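Local coordinates for protein alanine dehydrogenase (Archaeoglobus fulgidus, PDB 1OMO) that catalyses the reversible NAD-dependent oxidative deamination of L-alanine to pyruvate and ammonium, working as a homodimer, at residues I5-Q8 / E9-E12; G134-A137 / Y138-E142; A182-A185 / S186-D189; A301-V304 / Y305-L309. One frame throughout, in Å; residues are numbered along the deposited sequence.

Interaction 1: I5-Q8 / E9-E12; sequences ILTQ and EEVE
Thr7 and Glu10 close a capping box where the strand 3-6 turns into a short helix. Two reciprocal hydrogen bonds define it: Glu10 N donates to Thr7 OG1 at 3.0 Å, and Thr7 N donates to Glu10 OE2 at 2.9 Å, almost straight at 175°. The carboxylate receives this second bond on its anti side, with the N-H somewhat out of its plane. Thr7 OG1 sits between backbone N and carbonyl carbon (chi1 72°), which turns the hydroxyl to the amide of Glu10, while Glu10, its CG beside its own backbone N and the chain straight beyond, reaches back across the threonine and brings OE2 to 3.1 Å from Thr7 CG2. The helix proper starts with backbone bonds from Val11 N to Thr7 O (2.8 Å) and from Glu12 N to Gln8 O. From the next residue a side-chain pair spans one turn: Gln8 NE2 donates to Glu12 OE2 at 2.8 Å, the amide and carboxylate planes turned 52° apart. The apolar contact is Leu6 CB against Val11 CG2, 3.8 Å away. Leu6 and Val11 both pack on Val304 of helix 294-311, and Val11 also touches Thr104 of helix 102-120. Ile5 lies between strands 95-100 and 315-317, and Thr7 and Gln8 reach Lys318 and Phe320 of the second subunit.

Interaction 2: G134-A137 / Y138-E142; sequences GTQA and YFQLE. With NAD (nicotinamide-adenine-dinucleotide), chain D.
Thr135 and Phe139 run alongside each other, one helical turn apart. The threonine methyl CG2, the branch anti to the backbone N, rests 3.5 Å from Phe139 CE1, and Thr135 O lies at the edge of the same ring, 3.3 Å from CD1. Tyr138 turns its ring edge to the preceding turn: Gly134 O lies 3.2 Å from Tyr138 CD1, near the ring plane. Gln136 runs across Phe139 at about a right angle, yet its amide plane is only 19° from that of the ring. Bent at chi2, it brings OE1 to 3.1 Å from Gln140 NE2, the two amide planes standing 76° apart. Helical bonds join Gln140 N to Gln136 O and Leu141 N to Ala137 O, whereas those from Tyr138 N and Phe139 N to Thr135 O are weak. At the amino end, Gln136 N donates to NAD O1N (2.5 Å, a length to be taken with caution); Thr135 N also lies close to O1N and bonds weakly to O2A. Gly134 leaves room for the cofactor's O5B. Backbone amides at the start of a helix holding a dinucleotide pyrophosphate, after a glycine-rich turn and within the beta-alpha-beta unit 127-156, are the hallmark of the Rossmann fold.

Interaction 3: A182-A185 / S186-D189; sequences AEEA and SRCD
Ser186 grips the carbonyl of Ala182 twice, its OG donating to Ala182 O at 2.8 Å and its backbone N to the same oxygen at 3.1 Å. The two donors come from opposite faces of the carbonyl plane, and OG reaches it because the hydroxyl lies beside the serine's own backbone N (chi1 -57°). One residue further, Arg187 N closes the last turn on Glu184 O at 3.0 Å, well above the plane of that carbonyl. A salt bridge spans the side chains of the same two residues: Glu184, bent at chi2, places OE1 at the edge of the guanidinium, 3.2 Å from Arg187 NH2. Its hydrogen bond is weak, and the carboxylate and guanidinium planes stand 52° apart. A water accepts a weak bond from Arg187 NH1 and donates to Glu183 OE1, bridging a second acid to the arginine. Lys154 pairs with Glu184 OE2, and Glu208 with Arg187 NE. Outward from these bonds, Arg187 CB and Cys188 SG lie against the carbonyl oxygens of Glu184 and Ala185. On the buried side Ala185 and Ser186 touch Ile131, while Ala182 and Ser186 meet Trp206. The chemistry thus divides in two: a buried hydroxyl is satisfied by a helix carbonyl as the short helix 182-185 ends, while alternating acids and bases form a charge network beside the chain entering strand 190-193.

Interaction 4: A301-V304 / Y305-L309; sequences AKVV and YENAL
Lys302 and Glu306 meet through different first torsions: Lys302 CG is anti to the backbone N (chi1 150°) and its chain runs extended, while Glu306 CG lies beside its backbone N (chi1 -66°) and folds back toward the preceding turn. The carboxylate therefore meets the lysine along its aliphatic part, with OE1 3.1 Å from Lys302 CE. The ion pair itself is long, Glu306 OE1 standing 3.8 Å from Lys302 NZ, and each end has its stronger partner elsewhere: NZ bonds to Met59 O, and OE1 to the hydroxyl of Tyr61. Val303 and Asn307 flank one another on the same helix face, with Val303 CG1 3.5 Å from Asn307 ND2. That amide nitrogen is held by Leu14 O and Glu19 OE2 beyond the helix. Four successive backbone bonds, each from a residue to the one four places earlier, carry the turns, from Tyr305 N to Ala301 O (2.8 Å) through Ala308 N to Val304 O. Another side of helix 294-311 bears Ala301, Val304, Tyr305 and Ala308, which pack on strands 3-6 and 95-100. In its chemistry the helix is amphipathic here: apolar side chains seat it on the sheet, while the polar ends of Lys302, Glu306 and Asn307 bond to neighbouring parts of the fold, and the Lys302-Glu306 pair adds only a long ion pair.

Overall arrangement
Interactions 1 and 4 meet where strand 3-6 of the mixed sheet and its following helix pack against helix 294-311, Leu6 CD1 lying 3.4 Å from Val304 CG1. Interactions 2 and 3 lie in the parallel-sheet NAD domain, their centres about 17 Å apart. Of the four, interaction 2 is the most buried and alone binds the cofactor, through backbone amides; the others are partly buried. Helix starts are treated differently in interactions 1 and 2, a side-chain capping box in one and a glycine with a phosphate in the other. Interaction 3 instead finishes a helix, whereas interaction 4 is mid-helix. Interactions 3 and 4 lie on opposite sides of the chain's centre, about 39 Å between centres.

Interaction 1: I5-Q8 / E9-E12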
loop_
_atom_site.group_PDB
_atom_site.type_symbol
_atom_site.label_atom_id
_atom_site.label_comp_id
_atom_site.label_asym_id
_atom_site.label_seq_id
_atom_site.Cartn_x
_atom_site.Cartn_y
_atom_site.Cartn_z
ATOM N N ILE A 5 1.690 15.078 12.554
ATOM C CA ILE A 5 2.941 14.354 12.292
ATOM C C ILE A 5 3.479 13.860 13.632
ATOM O O ILE A 5 3.672 14.660 14.548
ATOM C CB ILE A 5 3.989 15.276 11.600
ATOM C CG1 ILE A 5 3.415 15.786 10.266
ATOM C CG2 ILE A 5 5.274 14.507 11.286
ATOM C CD1 ILE A 5 2.947 14.665 9.324
ATOM N N LEU A 6 3.673 12.545 13.761
ATOM C CA LEU A 6 4.180 11.968 15.009
ATOM C C LEU A 6 5.481 11.203 14.829
ATOM O O LEU A 6 5.608 10.294 13.985
ATOM C CB LEU A 6 3.145 11.056 15.650
ATOM C CG LEU A 6 1.912 11.697 16.294
ATOM C CD1 LEU A 6 1.039 10.586 16.815
ATOM C CD2 LEU A 6 2.280 12.643 17.433
ATOM N N THR A 7 6.451 11.605 15.634
ATOM C CA THR A 7 7.787 11.036 15.644
ATOM C C THR A 7 7.867 9.763 16.501
ATOM O O THR A 7 7.001 9.524 17.346
ATOM C CB THR A 7 8.764 12.017 16.257
ATOM O OG1 THR A 7 8.529 12.087 17.653
ATOM C CG2 THR A 7 8.485 13.379 15.793
ATOM N N GLN A 8 8.923 8.972 16.327
ATOM C CA GLN A 8 9.036 7.767 17.133
ATOM C C GLN A 8 9.064 8.106 18.624
ATOM O O GLN A 8 8.368 7.472 19.422
ATOM C CB GLN A 8 10.282 6.973 16.768
ATOM C CG GLN A 8 10.384 5.652 17.518
ATOM C CD GLN A 8 11.691 4.950 17.264
ATOM O OE1 GLN A 8 12.343 5.177 16.237
ATOM N NE2 GLN A 8 12.084 4.081 18.190
ATOM N N GLU A 9 9.851 9.108 18.999
ATOM C CA GLU A 9 9.942 9.515 20.395
ATOM C C GLU A 9 8.558 9.891 20.908
ATOM O O GLU A 9 8.188 9.519 22.017
ATOM C CB GLU A 9 10.919 10.693 20.554
ATOM C CG GLU A 9 11.107 11.186 21.992
ATOM C CD GLU A 9 12.512 11.772 22.279
ATOM O OE1 GLU A 9 12.981 12.668 21.526
ATOM O OE2 GLU A 9 13.140 11.331 23.279
ATOM N N GLU A 10 7.777 10.604 20.102
ATOM C CA GLU A 10 6.434 11.004 20.518
ATOM C C GLU A 10 5.541 9.788 20.644
ATOM O O GLU A 10 4.932 9.587 21.701
ATOM C CB GLU A 10 5.809 12.012 19.531
ATOM C CG GLU A 10 6.413 13.421 19.649
ATOM C CD GLU A 10 6.163 14.318 18.436
ATOM O OE1 GLU A 10 6.325 15.551 18.565
ATOM O OE2 GLU A 10 5.813 13.805 17.357
ATOM N N VAL A 11 5.476 8.966 19.591
ATOM C CA VAL A 11 4.626 7.779 19.636
ATOM C C VAL A 11 4.910 6.892 20.862
ATOM O O VAL A 11 3.963 6.398 21.471
ATOM C CB VAL A 11 4.752 6.953 18.350
ATOM C CG1 VAL A 11 3.967 5.629 18.467
ATOM C CG2 VAL A 11 4.234 7.769 17.197
ATOM N N GLU A 12 6.192 6.733 21.228
ATOM C CA GLU A 12 6.605 5.927 22.381
ATOM C C GLU A 12 5.947 6.365 23.671
ATOM O O GLU A 12 5.701 5.550 24.557
ATOM C CB GLU A 12 8.139 5.947 22.556
ATOM C CG GLU A 12 8.854 5.174 21.434
ATOM C CD GLU A 12 10.337 4.953 21.669
ATOM O OE1 GLU A 12 10.827 5.238 22.779
ATOM O OE2 GLU A 12 11.002 4.465 20.730
#

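Interaction 2: G134-A137 / Y138-E142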
loop_
_atom_site.group_PDB
_atom_site.type_symbol
_atom_site.label_atom_id
_atom_site.label_comp_id
_atom_site.label_asym_id
_atom_site.label_seq_id
_atom_site.Cartn_x
_atom_site.Cartn_y
_atom_site.Cartn_z
ATOM N N GLY A 134 16.911 -10.606 21.219
ATOM C CA GLY A 134 16.959 -9.292 20.591
ATOM C C GLY A 134 15.722 -8.462 20.988
ATOM O O GLY A 134 14.987 -8.808 21.924
ATOM N N THR A 135 15.479 -7.386 20.254
ATOM C CA THR A 135 14.389 -6.482 20.530
ATOM C C THR A 135 13.041 -7.102 20.823
ATOM O O THR A 135 12.440 -6.846 21.856
ATOM C CB THR A 135 14.215 -5.493 19.372
ATOM O OG1 THR A 135 15.381 -4.666 19.286
ATOM C CG2 THR A 135 12.983 -4.621 19.590
ATOM N N GLN A 136 12.551 -7.901 19.899
ATOM C CA GLN A 136 11.261 -8.520 20.072
ATOM C C GLN A 136 11.154 -9.352 21.347
ATOM O O GLN A 136 10.065 -9.396 21.962
ATOM C CB GLN A 136 10.905 -9.361 18.851
ATOM C CG GLN A 136 9.500 -9.908 18.962
ATOM C CD GLN A 136 8.492 -8.824 19.354
ATOM O OE1 GLN A 136 7.537 -9.081 20.112
ATOM N NE2 GLN A 136 8.699 -7.596 18.831
ATOM N N ALA A 137 12.242 -10.009 21.767
ATOM C CA ALA A 137 12.146 -10.815 22.980
ATOM C C ALA A 137 11.710 -9.950 24.157
ATOM O O ALA A 137 10.872 -10.377 24.953
ATOM C CB ALA A 137 13.478 -11.501 23.313
ATOM N N TYR A 138 12.280 -8.746 24.266
ATOM C CA TYR A 138 11.910 -7.847 25.351
ATOM C C TYR A 138 10.412 -7.526 25.287
ATOM O O TYR A 138 9.719 -7.594 26.309
ATOM C CB TYR A 138 12.721 -6.546 25.305
ATOM C CG TYR A 138 14.198 -6.724 25.634
ATOM C CD1 TYR A 138 15.115 -7.140 24.654
ATOM C CD2 TYR A 138 14.684 -6.491 26.938
ATOM C CE1 TYR A 138 16.481 -7.313 24.961
ATOM C CE2 TYR A 138 16.015 -6.658 27.248
ATOM C CZ TYR A 138 16.915 -7.065 26.260
ATOM O OH TYR A 138 18.249 -7.210 26.582
ATOM N N PHE A 139 9.899 -7.212 24.099
ATOM C CA PHE A 139 8.478 -6.901 24.001
ATOM C C PHE A 139 7.604 -8.091 24.333
ATOM O O PHE A 139 6.542 -7.936 24.904
ATOM C CB PHE A 139 8.116 -6.376 22.620
ATOM C CG PHE A 139 8.606 -4.989 22.377
ATOM C CD1 PHE A 139 9.871 -4.768 21.821
ATOM C CD2 PHE A 139 7.830 -3.897 22.757
ATOM C CE1 PHE A 139 10.352 -3.494 21.652
ATOM C CE2 PHE A 139 8.300 -2.607 22.590
ATOM C CZ PHE A 139 9.570 -2.395 22.035
ATOM N N GLN A 140 8.054 -9.282 23.979
ATOM C CA GLN A 140 7.272 -10.463 24.279
ATOM C C GLN A 140 7.246 -10.620 25.819
ATOM O O GLN A 140 6.188 -10.837 26.412
ATOM C CB GLN A 140 7.923 -11.660 23.612
ATOM C CG GLN A 140 7.013 -12.797 23.366
ATOM C CD GLN A 140 6.116 -12.625 22.137
ATOM O OE1 GLN A 140 5.132 -13.338 22.006
ATOM N NE2 GLN A 140 6.454 -11.702 21.243
ATOM N N LEU A 141 8.419 -10.492 26.446
ATOM C CA LEU A 141 8.574 -10.611 27.890
ATOM C C LEU A 141 7.637 -9.652 28.613
ATOM O O LEU A 141 6.948 -10.053 29.532
ATOM C CB LEU A 141 10.026 -10.307 28.274
ATOM C CG LEU A 141 10.602 -10.420 29.699
ATOM C CD1 LEU A 141 10.265 -9.197 30.457
ATOM C CD2 LEU A 141 10.093 -11.660 30.422
ATOM N N GLU A 142 7.610 -8.393 28.179
ATOM C CA GLU A 142 6.764 -7.389 28.794
ATOM C C GLU A 142 5.267 -7.670 28.619
ATOM O O GLU A 142 4.495 -7.426 29.525
ATOM C CB GLU A 142 7.091 -5.989 28.255
ATOM C CG GLU A 142 8.444 -5.466 28.656
ATOM C CD GLU A 142 8.564 -5.132 30.146
ATOM O OE1 GLU A 142 9.709 -4.914 30.615
ATOM O OE2 GLU A 142 7.529 -5.072 30.844
HETATM P PA NAD D . 17.154 -8.600 16.410
HETATM O O1A NAD D . 18.195 -8.759 15.365
HETATM O O2A NAD D . 17.295 -7.463 17.431
HETATM O O5B NAD D . 16.759 -9.923 17.317
HETATM C C5B NAD D . 17.069 -11.311 16.873
HETATM C C4B NAD D . 18.014 -11.919 17.943
HETATM O O4B NAD D . 18.222 -13.313 17.444
HETATM C C3B NAD D . 19.508 -11.347 18.020
HETATM O O3B NAD D . 19.840 -10.918 19.400
HETATM C C2B NAD D . 20.421 -12.484 17.500
HETATM O O2B NAD D . 21.732 -12.556 17.928
HETATM C C1B NAD D . 19.521 -13.722 17.803
HETATM N N9A NAD D . 19.754 -14.835 16.931
HETATM C C8A NAD D . 20.010 -14.914 15.577
HETATM N N7A NAD D . 20.148 -16.147 15.140
HETATM C C5A NAD D . 19.995 -16.962 16.175
HETATM C C6A NAD D . 20.027 -18.421 16.290
HETATM N N6A NAD D . 20.269 -19.190 15.261
HETATM N N1A NAD D . 19.801 -18.906 17.567
HETATM C C2A NAD D . 19.562 -18.126 18.647
HETATM N N3A NAD D . 19.527 -16.715 18.584
HETATM C C4A NAD D . 19.732 -16.182 17.322
HETATM O O3 NAD D . 15.568 -8.532 15.907
HETATM P PN NAD D . 14.067 -8.303 16.668
HETATM O O1N NAD D . 14.296 -8.380 18.155
HETATM O O2N NAD D . 13.365 -7.130 16.014
HETATM O O5D NAD D . 13.358 -9.747 16.164
HETATM C C5D NAD D . 13.692 -9.974 14.644
HETATM C C4D NAD D . 12.938 -11.124 14.062
HETATM O O4D NAD D . 11.447 -10.866 14.320
HETATM C C3D NAD D . 13.040 -11.275 12.511
HETATM O O3D NAD D . 12.796 -12.627 12.078
HETATM C C2D NAD D . 11.951 -10.291 12.070
HETATM O O2D NAD D . 11.719 -10.258 10.700
HETATM C C1D NAD D . 10.744 -10.750 13.017
HETATM N N1N NAD D . 9.641 -9.791 13.369
HETATM C C2N NAD D . 8.315 -10.371 13.159
HETATM C C3N NAD D . 7.238 -9.560 13.669
HETATM C C7N NAD D . 5.751 -10.216 13.415
HETATM O O7N NAD D . 4.756 -9.438 13.381
HETATM N N7N NAD D . 5.662 -11.577 13.271
HETATM C C4N NAD D . 7.355 -8.319 14.338
HETATM C C5N NAD D . 8.730 -7.868 14.481
HETATM C C6N NAD D . 9.840 -8.590 14.012
#

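Interaction 3: A182-A185 / S186-D189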
loop_
_atom_site.group_PDB
_atom_site.type_symbol
_atom_site.label_atom_id
_atom_site.label_comp_id
_atom_site.label_asym_id
_atom_site.label_seq_id
_atom_site.Cartn_x
_atom_site.Cartn_y
_atom_site.Cartn_z
ATOM N N ALA A 182 20.541 -23.630 24.141
ATOM C CA ALA A 182 19.233 -23.745 23.507
ATOM C C ALA A 182 18.387 -24.916 23.982
ATOM O O ALA A 182 17.196 -24.768 24.221
ATOM C CB ALA A 182 19.387 -23.793 21.990
ATOM N N GLU A 183 18.990 -26.088 24.098
ATOM C CA GLU A 183 18.247 -27.270 24.551
ATOM C C GLU A 183 17.561 -27.067 25.901
ATOM O O GLU A 183 16.425 -27.483 26.079
ATOM C CB GLU A 183 19.172 -28.505 24.612
ATOM C CG GLU A 183 18.570 -29.697 25.304
ATOM C CD GLU A 183 19.298 -30.964 24.940
ATOM O OE1 GLU A 183 18.889 -32.065 25.364
ATOM O OE2 GLU A 183 20.293 -30.844 24.210
ATOM N N GLU A 184 18.237 -26.417 26.841
ATOM C CA GLU A 184 17.657 -26.179 28.171
ATOM C C GLU A 184 16.592 -25.060 28.172
ATOM O O GLU A 184 15.563 -25.174 28.837
ATOM C CB GLU A 184 18.773 -25.882 29.189
ATOM C CG GLU A 184 18.296 -25.627 30.605
ATOM C CD GLU A 184 17.537 -26.809 31.210
ATOM O OE1 GLU A 184 18.009 -27.958 31.060
ATOM O OE2 GLU A 184 16.474 -26.583 31.841
ATOM N N ALA A 185 16.838 -23.988 27.424
ATOM C CA ALA A 185 15.882 -22.878 27.329
ATOM C C ALA A 185 14.558 -23.374 26.783
ATOM O O ALA A 185 13.523 -22.868 27.151
ATOM C CB ALA A 185 16.430 -21.785 26.417
ATOM N N SER A 186 14.607 -24.358 25.885
ATOM C CA SER A 186 13.412 -24.937 25.260
ATOM C C SER A 186 12.518 -25.719 26.215
ATOM O O SER A 186 11.356 -25.995 25.917
ATOM C CB SER A 186 13.817 -25.881 24.143
ATOM O OG SER A 186 14.595 -25.196 23.205
ATOM N N ARG A 187 13.086 -26.094 27.347
ATOM C CA ARG A 187 12.392 -26.844 28.383
ATOM C C ARG A 187 11.707 -25.805 29.237
ATOM O O ARG A 187 12.342 -25.192 30.086
ATOM C CB ARG A 187 13.435 -27.634 29.189
ATOM C CG ARG A 187 12.921 -28.285 30.444
ATOM C CD ARG A 187 13.904 -29.348 30.904
ATOM N NE ARG A 187 14.000 -30.433 29.931
ATOM C CZ ARG A 187 15.139 -30.861 29.407
ATOM N NH1 ARG A 187 15.130 -31.856 28.527
ATOM N NH2 ARG A 187 16.285 -30.290 29.764
ATOM N N CYS A 188 10.413 -25.607 29.012
ATOM C CA CYS A 188 9.662 -24.587 29.736
ATOM C C CYS A 188 8.173 -24.773 29.531
ATOM O O CYS A 188 7.765 -25.699 28.851
ATOM C CB CYS A 188 10.058 -23.207 29.204
ATOM S SG CYS A 188 9.774 -23.064 27.419
ATOM N N ASP A 189 7.351 -23.899 30.098
ATOM C CA ASP A 189 5.895 -24.000 29.884
ATOM C C ASP A 189 5.475 -23.136 28.658
ATOM O O ASP A 189 4.576 -23.500 27.905
ATOM C CB ASP A 189 5.132 -23.529 31.130
ATOM C CG ASP A 189 5.655 -24.171 32.425
ATOM O OD1 ASP A 189 5.792 -25.413 32.470
ATOM O OD2 ASP A 189 5.932 -23.425 33.392
HETATM O O HOH W 1 16.243 -32.104 26.281
#

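Interaction 4: A301-V304 / Y305-L309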
loop_
_atom_site.group_PDB
_atom_site.type_symbol
_atom_site.label_atom_id
_atom_site.label_comp_id
_atom_site.label_asym_id
_atom_site.label_seq_id
_atom_site.Cartn_x
_atom_site.Cartn_y
_atom_site.Cartn_z
ATOM N N ALA A 301 -2.484 2.246 15.976
ATOM C CA ALA A 301 -2.278 3.631 15.572
ATOM C C ALA A 301 -3.466 4.506 16.031
ATOM O O ALA A 301 -3.301 5.702 16.350
ATOM C CB ALA A 301 -2.086 3.718 14.056
ATOM N N LYS A 302 -4.658 3.912 16.074
ATOM C CA LYS A 302 -5.840 4.636 16.534
ATOM C C LYS A 302 -5.642 5.114 17.980
ATOM O O LYS A 302 -6.042 6.226 18.349
ATOM C CB LYS A 302 -7.089 3.758 16.474
ATOM C CG LYS A 302 -8.099 4.181 17.567
ATOM C CD LYS A 302 -9.476 3.582 17.402
ATOM C CE LYS A 302 -10.466 4.201 18.406
ATOM N NZ LYS A 302 -11.859 3.857 18.043
ATOM N N VAL A 303 -5.041 4.269 18.807
ATOM C CA VAL A 303 -4.815 4.638 20.196
ATOM C C VAL A 303 -3.793 5.753 20.330
ATOM O O VAL A 303 -3.956 6.645 21.156
ATOM C CB VAL A 303 -4.361 3.430 21.002
ATOM C CG1 VAL A 303 -3.809 3.883 22.354
ATOM C CG2 VAL A 303 -5.538 2.482 21.197
ATOM N N VAL A 304 -2.727 5.681 19.536
ATOM C CA VAL A 304 -1.681 6.698 19.539
ATOM C C VAL A 304 -2.255 8.032 19.065
ATOM O O VAL A 304 -1.920 9.106 19.605
ATOM C CB VAL A 304 -0.534 6.328 18.565
ATOM C CG1 VAL A 304 0.355 7.549 18.294
ATOM C CG2 VAL A 304 0.287 5.186 19.138
ATOM N N TYR A 305 -3.101 7.975 18.035
ATOM C CA TYR A 305 -3.668 9.215 17.496
ATOM C C TYR A 305 -4.580 9.929 18.517
ATOM O O TYR A 305 -4.427 11.114 18.750
ATOM C CB TYR A 305 -4.419 8.955 16.170
ATOM C CG TYR A 305 -5.106 10.187 15.592
ATOM C CD1 TYR A 305 -6.492 10.274 15.556
ATOM C CD2 TYR A 305 -4.367 11.288 15.138
ATOM C CE1 TYR A 305 -7.148 11.430 15.088
ATOM C CE2 TYR A 305 -5.007 12.443 14.669
ATOM C CZ TYR A 305 -6.404 12.505 14.651
ATOM O OH TYR A 305 -7.048 13.622 14.204
ATOM N N GLU A 306 -5.499 9.205 19.137
ATOM C CA GLU A 306 -6.402 9.802 20.113
ATOM C C GLU A 306 -5.642 10.243 21.350
ATOM O O GLU A 306 -5.962 11.272 21.934
ATOM C CB GLU A 306 -7.534 8.817 20.454
ATOM C CG GLU A 306 -8.420 8.567 19.231
ATOM C CD GLU A 306 -9.482 7.517 19.424
ATOM O OE1 GLU A 306 -10.287 7.315 18.498
ATOM O OE2 GLU A 306 -9.521 6.881 20.492
ATOM N N ASN A 307 -4.620 9.502 21.758
ATOM C CA ASN A 307 -3.879 9.947 22.918
ATOM C C ASN A 307 -3.067 11.172 22.556
ATOM O O ASN A 307 -2.729 11.970 23.418
ATOM C CB ASN A 307 -2.950 8.864 23.432
ATOM C CG ASN A 307 -3.671 7.830 24.253
ATOM O OD1 ASN A 307 -4.758 8.081 24.756
ATOM N ND2 ASN A 307 -3.066 6.667 24.408
ATOM N N ALA A 308 -2.733 11.306 21.278
ATOM C CA ALA A 308 -1.965 12.435 20.817
ATOM C C ALA A 308 -2.843 13.704 20.859
ATOM O O ALA A 308 -2.372 14.773 21.270
ATOM C CB ALA A 308 -1.445 12.176 19.406
ATOM N N LEU A 309 -4.105 13.609 20.433
ATOM C CA LEU A 309 -4.967 14.783 20.495
ATOM C C LEU A 309 -5.059 15.212 21.967
ATOM O O LEU A 309 -4.856 16.389 22.301
ATOM C CB LEU A 309 -6.347 14.459 19.986
ATOM C CG LEU A 309 -6.304 13.930 18.561
ATOM C CD1 LEU A 309 -7.715 13.604 18.128
ATOM C CD2 LEU A 309 -5.691 14.952 17.616
#